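Endonuclease/exonuclease/phosphatase domain-containing protein (Enterococcus faecalis, PDB 3L1W) is of unknown function but belongs to the endonuclease/exonuclease/phosphatase family and may hydrolyse phosphate esters, perhaps as a 3'-5' RNA exonuclease. Local coordinates at residues H34-C39 with A228-S233. Numbering follows the deposited sequence.
Sequences HDWSLC and ASLTDS. With SO4 (sulfate ion), chain G; FMT (formic acid), chain L; FMT (formic acid), chain T.
H34, the last residue of helix 20-34, meets D232 and L230 with two different parts of its imidazole, which offers an N-H at its edge and a flat face for a methyl. At the edge, NE2 donates to OD2 of D232 over 2.7 Å, an almost straight bond (170°) in the ring plane, on the syn side of OD2 though tilted somewhat out of the carboxylate plane. The carboxylate itself is turned 53° from the ring. Aspartate suits this place because OD2 also bonds the hydroxyl of Y193 of the second subunit, so one oxygen ties together the helix end, the loop after strand 222-229 and the partner chain. Over one face of the imidazole, L230 sets CD1 3.7 Å from the ring centroid in a CH-pi contact; the extended leucine (chi2 177°) carries this methyl out to the ring. D35 then leaves the helix with positive phi, and the chain turns into W36, whose indole has CB of H34 over the rim of one face. At the indole edge, CZ2 is 3.8 Å from the same CD1 of L230, so one leucine branch serves both rings. A large ring with one polar N-H suits this buried place, since NE1 bonds E246 of strand 245-251. Past the contact, S37 OG donates to O4 of a sulfate, probably from the crystallisation liquor. A His-carboxylate hydrogen bond beside a small aromatic-aliphatic cluster thus joins a helix-to-strand turn to another loop at the subunit interface of a DNase I-like fold.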
# COMPACT_ATOMS: atom_id res chain seq x y z
N HIS A 34 -2.21 -0.40 -6.37
CA HIS A 34 -1.34 -1.51 -5.98
C HIS A 34 -0.63 -2.16 -7.17
O HIS A 34 0.52 -2.63 -7.03
CB HIS A 34 -2.09 -2.48 -5.07
CG HIS A 34 -2.43 -1.87 -3.75
ND1 HIS A 34 -1.52 -1.80 -2.71
CD2 HIS A 34 -3.54 -1.22 -3.32
CE1 HIS A 34 -2.07 -1.16 -1.69
NE2 HIS A 34 -3.29 -0.80 -2.04
N ASP A 35 -1.29 -2.17 -8.33
CA ASP A 35 -0.61 -2.37 -9.61
C ASP A 35 0.17 -3.68 -9.66
O ASP A 35 1.31 -3.72 -10.14
CB ASP A 35 0.33 -1.19 -9.84
CG ASP A 35 0.84 -1.10 -11.27
OD1 ASP A 35 0.11 -1.46 -12.20
OD2 ASP A 35 1.98 -0.63 -11.44
N TRP A 36 -0.44 -4.76 -9.19
CA TRP A 36 0.19 -6.08 -9.20
C TRP A 36 0.40 -6.59 -10.62
O TRP A 36 -0.15 -6.02 -11.58
CB TRP A 36 -0.70 -7.08 -8.46
CG TRP A 36 -1.23 -6.62 -7.12
CD1 TRP A 36 -0.55 -6.57 -5.93
CD2 TRP A 36 -2.57 -6.19 -6.84
NE1 TRP A 36 -1.39 -6.11 -4.93
CE2 TRP A 36 -2.63 -5.88 -5.46
CE3 TRP A 36 -3.72 -6.02 -7.62
CZ2 TRP A 36 -3.79 -5.42 -4.85
CZ3 TRP A 36 -4.88 -5.57 -7.01
CH2 TRP A 36 -4.91 -5.28 -5.64
N SER A 37 1.20 -7.64 -10.78
CA SER A 37 1.27 -8.34 -12.07
C SER A 37 -0.08 -8.92 -12.44
O SER A 37 -0.48 -8.89 -13.61
CB SER A 37 2.30 -9.48 -12.05
OG SER A 37 3.62 -9.00 -12.16
N LEU A 38 -0.77 -9.48 -11.45
CA LEU A 38 -2.07 -10.09 -11.71
C LEU A 38 -2.89 -10.13 -10.43
O LEU A 38 -2.33 -10.13 -9.33
CB LEU A 38 -1.92 -11.50 -12.29
CG LEU A 38 -1.23 -12.52 -11.39
CD1 LEU A 38 -2.28 -13.27 -10.58
CD2 LEU A 38 -0.42 -13.50 -12.22
N CYS A 39 -4.21 -10.18 -10.58
CA CYS A 39 -5.11 -10.21 -9.44
C CYS A 39 -6.28 -11.12 -9.77
O CYS A 39 -6.96 -10.92 -10.78
CB CYS A 39 -5.63 -8.80 -9.12
SG CYS A 39 -6.59 -8.68 -7.56
N ALA A 228 0.60 -9.75 2.42
CA ALA A 228 -0.08 -8.66 3.13
C ALA A 228 -1.59 -8.71 2.94
O ALA A 228 -2.08 -9.13 1.88
CB ALA A 228 0.45 -7.30 2.67
N SER A 229 -2.32 -8.28 3.96
CA SER A 229 -3.75 -8.00 3.83
C SER A 229 -3.87 -6.48 3.80
O SER A 229 -3.38 -5.80 4.70
CB SER A 229 -4.52 -8.55 5.02
OG SER A 229 -4.52 -9.97 5.01
N LEU A 230 -4.53 -5.94 2.78
CA LEU A 230 -4.51 -4.49 2.53
C LEU A 230 -5.76 -3.82 3.11
O LEU A 230 -6.88 -4.13 2.74
CB LEU A 230 -4.43 -4.24 1.02
CG LEU A 230 -3.24 -4.93 0.36
CD1 LEU A 230 -3.24 -4.71 -1.15
CD2 LEU A 230 -1.91 -4.44 0.97
N THR A 231 -5.55 -2.89 4.05
CA THR A 231 -6.66 -2.27 4.78
C THR A 231 -7.09 -0.92 4.23
O THR A 231 -7.69 -0.11 4.94
CB THR A 231 -6.34 -2.15 6.30
OG1 THR A 231 -5.21 -1.29 6.49
CG2 THR A 231 -6.03 -3.53 6.90
N ASP A 232 -6.77 -0.67 2.96
CA ASP A 232 -7.18 0.57 2.29
C ASP A 232 -8.64 0.89 2.58
O ASP A 232 -9.51 0.01 2.50
CB ASP A 232 -7.03 0.44 0.77
CG ASP A 232 -5.63 0.10 0.34
OD1 ASP A 232 -4.96 -0.70 1.02
OD2 ASP A 232 -5.21 0.62 -0.72
N SER A 233 -8.92 2.15 2.87
CA SER A 233 -10.29 2.55 3.14
C SER A 233 -10.67 3.72 2.26
O SER A 233 -9.81 4.33 1.62
CB SER A 233 -10.46 2.93 4.62
OG SER A 233 -9.56 3.97 4.98
S SO4 G . 5.19 -6.57 -9.95
O1 SO4 G . 4.04 -5.68 -9.76
O2 SO4 G . 5.90 -6.13 -11.15
O3 SO4 G . 6.07 -6.48 -8.80
O4 SO4 G . 4.73 -7.94 -10.15
C FMT L . -6.95 4.53 0.44
O1 FMT L . -7.74 5.34 -0.04
O2 FMT L . -6.87 4.24 1.64
C FMT T . -1.86 -2.26 7.74
O1 FMT T . -1.55 -3.03 8.65
O2 FMT T . -2.99 -1.77 7.60